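Local atomic coordinates of Afp2 (PDB entry 6RBN), a protein that probably builds, together with related sheath proteins, the contractile sheath around the inner tube of the anti-feeding prophage, a phage-tail-like injection system. Residues Asp288-Leu291 with His292-Gln296; Val259-Asp262 with Ile263-Ser266; Asn303-Ala306 with Asp307-Val311. All blocks are in the same frame, centred on the assembly; numbering follows the deposited sequence.

Contact 1: Asp288-Leu291 with His292-Gln296; sequences DSYL and HSLWQ
The carbonyl oxygen of Tyr-290 receives two donors from the following helical turn: Leu-294 N at 3.1 Å, the regular i to i+4 bond, and the hydroxyl Ser-293 OG at 3.0 Å. Both come from the same face of the carbonyl plane, the hydroxyl tilted 33° from it. Ser-293 can do this because its OG sits between its own backbone N and carbonyl carbon (chi1 69°), which folds the short side chain back along the helix; serine is small enough to be spent on the backbone in this way. Flanking bonds continue the helix, from His-292 N to Asp-288 O at 3.1 Å and from Trp-295 N to Leu-291 O at 3.0 Å.

On the other flank the contact is apolar. Leu-294 swings CG away from its backbone N (chi1 -173°), and its methyl CD2 lies 4.1 Å from CD2 of Leu-291 and 4.2 Å from CE2 of Tyr-290, approaching that ring at a slant. One leucine branch thus bridges a leucine and the tyrosine ring of the preceding turn.

Further out, Tyr-290 and Leu-294 face helix 250-267, through Ile-263 and Val-259, while Leu-291 turns to strand 309-312. The indole NE1 of Trp-295 is hydrogen-bonded to Gly-302 O, and His-292 packs on Arg-143 of the Afp1 chain, probably a tube subunit. The chemistry is that of an amphipathic helix: the buried leucines and the partly covered tyrosine ring face the domain, and a self-contained serine keeps its polar group on the helix's own backbone.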
loop_
_atom_site.group_PDB
_atom_site.type_symbol
_atom_site.label_atom_id
_atom_site.label_comp_id
_atom_site.label_asym_id
_atom_site.label_seq_id
_atom_site.Cartn_x
_atom_site.Cartn_y
_atom_site.Cartn_z
ATOM N N ASP C 288 63.731 -8.434 -9.568
ATOM C CA ASP C 288 63.781 -8.399 -8.109
ATOM C C ASP C 288 63.586 -9.777 -7.495
ATOM O O ASP C 288 64.105 -10.042 -6.409
ATOM C CB ASP C 288 62.724 -7.448 -7.555
ATOM C CG ASP C 288 63.087 -6.000 -7.741
ATOM O OD1 ASP C 288 64.294 -5.693 -7.775
ATOM O OD2 ASP C 288 62.168 -5.162 -7.830
ATOM N N SER C 289 62.838 -10.659 -8.158
ATOM C CA SER C 289 62.725 -12.025 -7.661
ATOM C C SER C 289 64.011 -12.801 -7.891
ATOM O O SER C 289 64.365 -13.661 -7.079
ATOM C CB SER C 289 61.553 -12.742 -8.327
ATOM O OG SER C 289 61.821 -12.984 -9.694
ATOM N N TYR C 290 64.718 -12.515 -8.985
ATOM C CA TYR C 290 65.998 -13.170 -9.231
ATOM C C TYR C 290 67.071 -12.648 -8.289
ATOM O O TYR C 290 67.833 -13.429 -7.710
ATOM C CB TYR C 290 66.424 -12.976 -10.686
ATOM C CG TYR C 290 67.775 -13.580 -10.987
ATOM C CD1 TYR C 290 67.931 -14.952 -11.096
ATOM C CD2 TYR C 290 68.896 -12.778 -11.152
ATOM C CE1 TYR C 290 69.162 -15.510 -11.362
ATOM C CE2 TYR C 290 70.131 -13.328 -11.415
ATOM C CZ TYR C 290 70.257 -14.692 -11.521
ATOM O OH TYR C 290 71.485 -15.248 -11.782
ATOM N N LEU C 291 67.154 -11.330 -8.128
ATOM C CA LEU C 291 68.211 -10.749 -7.314
ATOM C C LEU C 291 67.989 -10.933 -5.821
ATOM O O LEU C 291 68.946 -10.806 -5.056
ATOM C CB LEU C 291 68.366 -9.264 -7.626
ATOM C CG LEU C 291 68.908 -8.927 -9.011
ATOM C CD1 LEU C 291 68.902 -7.433 -9.233
ATOM C CD2 LEU C 291 70.304 -9.478 -9.172
ATOM N N HIS C 292 66.763 -11.227 -5.384
ATOM C CA HIS C 292 66.558 -11.496 -3.966
ATOM C C HIS C 292 67.025 -12.894 -3.598
ATOM O O HIS C 292 67.612 -13.094 -2.531
ATOM C CB HIS C 292 65.089 -11.339 -3.584
ATOM C CG HIS C 292 64.843 -11.394 -2.111
ATOM N ND1 HIS C 292 64.995 -10.297 -1.291
ATOM C CD2 HIS C 292 64.504 -12.422 -1.300
ATOM C CE1 HIS C 292 64.726 -10.642 -0.046
ATOM N NE2 HIS C 292 64.427 -11.926 -0.023
ATOM N N SER C 293 66.759 -13.874 -4.464
ATOM C CA SER C 293 67.229 -15.230 -4.217
ATOM C C SER C 293 68.734 -15.330 -4.378
ATOM O O SER C 293 69.368 -16.197 -3.771
ATOM C CB SER C 293 66.538 -16.204 -5.164
ATOM O OG SER C 293 66.978 -15.998 -6.492
ATOM N N LEU C 294 69.316 -14.460 -5.198
ATOM C CA LEU C 294 70.763 -14.394 -5.328
ATOM C C LEU C 294 71.403 -13.694 -4.137
ATOM O O LEU C 294 72.518 -14.045 -3.743
ATOM C CB LEU C 294 71.119 -13.670 -6.623
ATOM C CG LEU C 294 72.575 -13.631 -7.051
ATOM C CD1 LEU C 294 73.044 -15.022 -7.403
ATOM C CD2 LEU C 294 72.719 -12.705 -8.218
ATOM N N TRP C 295 70.713 -12.712 -3.553
ATOM C CA TRP C 295 71.241 -12.017 -2.385
ATOM C C TRP C 295 71.219 -12.900 -1.150
ATOM O O TRP C 295 72.153 -12.863 -0.341
ATOM C CB TRP C 295 70.444 -10.744 -2.128
ATOM C CG TRP C 295 70.800 -10.063 -0.852
ATOM C CD1 TRP C 295 72.005 -9.529 -0.519
ATOM C CD2 TRP C 295 69.938 -9.838 0.265
ATOM N NE1 TRP C 295 71.951 -8.983 0.738
ATOM C CE2 TRP C 295 70.691 -9.162 1.242
ATOM C CE3 TRP C 295 68.603 -10.144 0.536
ATOM C CZ2 TRP C 295 70.153 -8.788 2.465
ATOM C CZ3 TRP C 295 68.072 -9.771 1.751
ATOM C CH2 TRP C 295 68.845 -9.101 2.700
ATOM N N GLN C 296 70.168 -13.696 -0.980
ATOM C CA GLN C 296 70.044 -14.497 0.228
ATOM C C GLN C 296 70.902 -15.750 0.207
ATOM O O GLN C 296 70.976 -16.441 1.228
ATOM C CB GLN C 296 68.583 -14.877 0.469
ATOM C CG GLN C 296 67.996 -15.830 -0.541
ATOM C CD GLN C 296 66.546 -16.138 -0.247
ATOM O OE1 GLN C 296 65.991 -15.651 0.736
ATOM N NE2 GLN C 296 65.927 -16.959 -1.088
#

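Contact 2: Val259-Asp262 with Ile263-Ser266; sequences VERD and IQKS
Ile-263, Asp-262 and Arg-261 dominate this turn of α-helix 250-267, part of the C-terminal domain of the phage tail sheath family. Ile-263 is the apolar member. Its N donates to Val-259 O over 3.0 Å, with an N-H...O angle of 152°, and its side chain leans back over the same residue: CG1, anti to its own carbonyl carbon (chi1 -73°), carries CD1 to 3.7 Å from CG1 of Val-259. The two branched side chains run alongside each other in the same direction, forming a ridge that suits a buried face. Val-287 of helix 277-295 also meets this ridge, at Ile-263, and Phe-445 of an Afp3 chain packs on both residues of the ridge.

Asp-262, one position back, is turned away from the following residues overall. Its carboxylate probably hydrogen-bonds through OD2 to Tyr-290 OH, tying the two helices together. Lys-265 lies beside it, pointing the same way, but the opposite charges do not meet: Asp-262 OD1 and Lys-265 NZ are 5.3 Å apart. The lysine, bent in its outer torsions, instead pairs NZ with Asp-327 of an Afp3 chain in a salt bridge, a partner to which its flexible chain can bend. The aspartate and the lysine may still attract each other weakly, without contact.

Arg-261 contributes mainly through its backbone, its O accepting Lys-265 N at 2.9 Å, while its guanidinium leads away from the helix to a weak hydrogen bond with Asp-98 O. Near it, Gln-264 lays its methylene on the backbone, CG standing 3.3 Å from both Glu-260 O and Arg-261 O.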
loop_
_atom_site.group_PDB
_atom_site.type_symbol
_atom_site.label_atom_id
_atom_site.label_comp_id
_atom_site.label_asym_id
_atom_site.label_seq_id
_atom_site.Cartn_x
_atom_site.Cartn_y
_atom_site.Cartn_z
ATOM N N VAL C 259 75.034 -12.878 -13.850
ATOM C CA VAL C 259 73.806 -12.122 -13.632
ATOM C C VAL C 259 73.252 -11.614 -14.958
ATOM O O VAL C 259 72.044 -11.686 -15.212
ATOM C CB VAL C 259 74.070 -10.973 -12.640
ATOM C CG1 VAL C 259 72.879 -10.069 -12.520
ATOM C CG2 VAL C 259 74.390 -11.528 -11.289
ATOM N N GLU C 260 74.132 -11.121 -15.832
ATOM C CA GLU C 260 73.701 -10.554 -17.106
ATOM C C GLU C 260 73.160 -11.618 -18.046
ATOM O O GLU C 260 72.266 -11.339 -18.850
ATOM C CB GLU C 260 74.861 -9.795 -17.746
ATOM C CG GLU C 260 75.123 -8.480 -17.053
ATOM C CD GLU C 260 76.417 -7.813 -17.427
ATOM O OE1 GLU C 260 77.240 -8.430 -18.126
ATOM O OE2 GLU C 260 76.624 -6.667 -16.996
ATOM N N ARG C 261 73.669 -12.844 -17.954
ATOM C CA ARG C 261 73.140 -13.905 -18.802
ATOM C C ARG C 261 71.841 -14.470 -18.246
ATOM O O ARG C 261 70.917 -14.767 -19.008
ATOM C CB ARG C 261 74.175 -15.015 -18.981
ATOM C CG ARG C 261 75.353 -14.626 -19.851
ATOM C CD ARG C 261 76.402 -15.721 -19.874
ATOM N NE ARG C 261 75.930 -16.920 -20.557
ATOM C CZ ARG C 261 76.083 -17.143 -21.857
ATOM N NH1 ARG C 261 76.708 -16.255 -22.615
ATOM N NH2 ARG C 261 75.618 -18.260 -22.396
ATOM N N ASP C 262 71.739 -14.619 -16.924
ATOM C CA ASP C 262 70.538 -15.217 -16.351
ATOM C C ASP C 262 69.359 -14.259 -16.319
ATOM O O ASP C 262 68.212 -14.716 -16.288
ATOM C CB ASP C 262 70.816 -15.731 -14.943
ATOM C CG ASP C 262 71.705 -16.951 -14.935
ATOM O OD1 ASP C 262 71.667 -17.719 -15.918
ATOM O OD2 ASP C 262 72.440 -17.147 -13.946
ATOM N N ILE C 263 69.602 -12.949 -16.310
ATOM C CA ILE C 263 68.495 -12.007 -16.423
ATOM C C ILE C 263 67.979 -11.963 -17.854
ATOM O O ILE C 263 66.764 -11.967 -18.088
ATOM C CB ILE C 263 68.906 -10.619 -15.896
ATOM C CG1 ILE C 263 69.009 -10.650 -14.374
ATOM C CG2 ILE C 263 67.934 -9.539 -16.316
ATOM C CD1 ILE C 263 69.474 -9.360 -13.774
ATOM N N GLN C 264 68.880 -11.971 -18.841
ATOM C CA GLN C 264 68.408 -11.944 -20.220
ATOM C C GLN C 264 67.840 -13.283 -20.665
ATOM O O GLN C 264 67.086 -13.317 -21.635
ATOM C CB GLN C 264 69.512 -11.514 -21.185
ATOM C CG GLN C 264 70.596 -12.528 -21.430
ATOM C CD GLN C 264 71.604 -12.049 -22.449
ATOM O OE1 GLN C 264 71.466 -10.966 -23.010
ATOM N NE2 GLN C 264 72.618 -12.863 -22.706
ATOM N N LYS C 265 68.167 -14.382 -19.984
ATOM C CA LYS C 265 67.453 -15.625 -20.243
ATOM C C LYS C 265 66.030 -15.569 -19.708
ATOM O O LYS C 265 65.135 -16.219 -20.256
ATOM C CB LYS C 265 68.196 -16.812 -19.633
ATOM C CG LYS C 265 69.403 -17.275 -20.431
ATOM C CD LYS C 265 70.228 -18.312 -19.679
ATOM C CE LYS C 265 69.801 -19.740 -19.992
ATOM N NZ LYS C 265 68.509 -20.130 -19.364
ATOM N N SER C 266 65.804 -14.796 -18.649
ATOM C CA SER C 266 64.470 -14.680 -18.081
ATOM C C SER C 266 63.635 -13.629 -18.793
ATOM O O SER C 266 62.407 -13.745 -18.833
ATOM C CB SER C 266 64.560 -14.349 -16.594
ATOM O OG SER C 266 63.271 -14.187 -16.035
#

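Contact 3: Asn303-Ala306 with Asp307-Val311; sequences NTPA and DAWFV
Pro-305 O is the polar atom about which this turn is gathered. Trp-309 N reaches it across 3.5 Å in a weak hydrogen bond, long but nearly straight at 175°, and the indole of the same residue presents one face to it, with the oxygen 4.0 Å above the ring plane and offset toward the rim. The tryptophan thus meets the proline's carbonyl both through its backbone and through its ring.

The ring also takes in the proline itself. Trp-309 places CG between its backbone N and carbonyl carbon (chi1 75°), which turns the indole back over the turn, and the far end of its six-membered ring touches the pyrrolidine: CH2 lies 3.6 Å and CZ3 3.8 Å from CB of Pro-305. Proline is apt here, since it lacks an N-H, no loss in the first turn of a helix, and offers a rigid apolar surface. Ahead of it Thr-304 turns its methyl, not its hydroxyl, to the next residues, CG2 lying 3.4 Å from OD2 of Asp-307 as the two side chains cross at an angle.

The indole N-H is satisfied by Asp-288 OD1 of helix 277-295, and Pro-305 and Ala-308 both pack on Trp-295 of that helix. Backbone bonds of Ala-308 and Phe-310, to Ala-336 and Gly-334, lead the chain into the antiparallel pairing with strand 328-335. With its backbone bonding weak, this short helical turn appears to depend on apolar packing against the indole, which the buried N-H bond holds in orientation.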
loop_
_atom_site.group_PDB
_atom_site.type_symbol
_atom_site.label_atom_id
_atom_site.label_comp_id
_atom_site.label_asym_id
_atom_site.label_seq_id
_atom_site.Cartn_x
_atom_site.Cartn_y
_atom_site.Cartn_z
ATOM N N ASN C 303 73.795 -6.043 3.917
ATOM C CA ASN C 303 72.906 -6.699 4.875
ATOM C C ASN C 303 71.549 -6.010 4.976
ATOM O O ASN C 303 71.023 -5.786 6.064
ATOM C CB ASN C 303 73.592 -6.789 6.232
ATOM C CG ASN C 303 74.117 -5.455 6.721
ATOM O OD1 ASN C 303 73.921 -4.417 6.091
ATOM N ND2 ASN C 303 74.799 -5.479 7.858
ATOM N N THR C 304 70.961 -5.731 3.808
ATOM C CA THR C 304 69.628 -5.197 3.551
ATOM C C THR C 304 69.435 -5.221 2.038
ATOM O O THR C 304 70.420 -5.168 1.292
ATOM C CB THR C 304 69.443 -3.781 4.124
ATOM O OG1 THR C 304 68.096 -3.342 3.926
ATOM C CG2 THR C 304 70.396 -2.786 3.502
ATOM N N PRO C 305 68.204 -5.358 1.538
ATOM C CA PRO C 305 68.000 -5.295 0.085
ATOM C C PRO C 305 68.215 -3.914 -0.510
ATOM O O PRO C 305 68.387 -3.810 -1.729
ATOM C CB PRO C 305 66.548 -5.753 -0.087
ATOM C CG PRO C 305 66.274 -6.574 1.109
ATOM C CD PRO C 305 67.029 -5.921 2.224
ATOM N N ALA C 306 68.209 -2.856 0.300
ATOM C CA ALA C 306 68.421 -1.520 -0.238
ATOM C C ALA C 306 69.882 -1.274 -0.584
ATOM O O ALA C 306 70.177 -0.524 -1.519
ATOM C CB ALA C 306 67.927 -0.471 0.754
ATOM N N ASP C 307 70.808 -1.885 0.152
ATOM C CA ASP C 307 72.229 -1.735 -0.129
ATOM C C ASP C 307 72.773 -2.820 -1.043
ATOM O O ASP C 307 73.949 -2.757 -1.417
ATOM C CB ASP C 307 73.041 -1.738 1.167
ATOM C CG ASP C 307 72.812 -0.500 2.010
ATOM O OD1 ASP C 307 72.504 0.569 1.441
ATOM O OD2 ASP C 307 72.950 -0.593 3.246
ATOM N N ALA C 308 71.962 -3.809 -1.408
ATOM C CA ALA C 308 72.419 -4.932 -2.212
ATOM C C ALA C 308 72.110 -4.766 -3.692
ATOM O O ALA C 308 72.980 -5.013 -4.530
ATOM C CB ALA C 308 71.804 -6.230 -1.691
ATOM N N TRP C 309 70.889 -4.365 -4.041
ATOM C CA TRP C 309 70.564 -4.105 -5.434
ATOM C C TRP C 309 69.487 -3.035 -5.517
ATOM O O TRP C 309 68.781 -2.761 -4.546
ATOM C CB TRP C 309 70.096 -5.372 -6.167
ATOM C CG TRP C 309 68.704 -5.816 -5.826
ATOM C CD1 TRP C 309 67.566 -5.518 -6.510
ATOM C CD2 TRP C 309 68.301 -6.617 -4.712
ATOM N NE1 TRP C 309 66.482 -6.085 -5.900
ATOM C CE2 TRP C 309 66.907 -6.766 -4.791
ATOM C CE3 TRP C 309 68.985 -7.224 -3.659
ATOM C CZ2 TRP C 309 66.183 -7.496 -3.856
ATOM C CZ3 TRP C 309 68.264 -7.945 -2.733
ATOM C CH2 TRP C 309 66.880 -8.075 -2.836
ATOM N N PHE C 310 69.367 -2.431 -6.697
ATOM C CA PHE C 310 68.203 -1.628 -7.041
ATOM C C PHE C 310 67.835 -1.902 -8.489
ATOM O O PHE C 310 68.702 -2.134 -9.332
ATOM C CB PHE C 310 68.422 -0.115 -6.815
ATOM C CG PHE C 310 69.440 0.520 -7.728
ATOM C CD1 PHE C 310 70.775 0.546 -7.376
ATOM C CD2 PHE C 310 69.054 1.144 -8.909
ATOM C CE1 PHE C 310 71.708 1.142 -8.196
ATOM C CE2 PHE C 310 69.983 1.727 -9.737
ATOM C CZ PHE C 310 71.311 1.730 -9.377
ATOM N N VAL C 311 66.535 -1.884 -8.766
ATOM C CA VAL C 311 65.994 -2.011 -10.113
ATOM C C VAL C 311 64.992 -0.886 -10.302
ATOM O O VAL C 311 64.137 -0.672 -9.437
ATOM C CB VAL C 311 65.315 -3.377 -10.337
ATOM C CG1 VAL C 311 64.698 -3.450 -11.717
ATOM C CG2 VAL C 311 66.295 -4.509 -10.153
#

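All three contacts lie in the C-terminal sheath domain, in series along the chain. Contacts 1 and 2 are turns of two packed helices, 277-295 and 250-267, whose leucine, valine, isoleucine and tyrosine side chains interlock directly; each is buried on that shared side and partly exposed elsewhere. Contact 3 is the most exposed, a short turn opening into a strand, and it touches contact 1 but not contact 2, the nearest atoms there being about 7 Å apart. Helix 277-295 therefore stands between the other two. Backbone i to i+4 bonds, some of them weak, carry the helices and aromatic packing the turn, while a lysine of contact 2 reaches outward to an aspartate of an Afp3 chain.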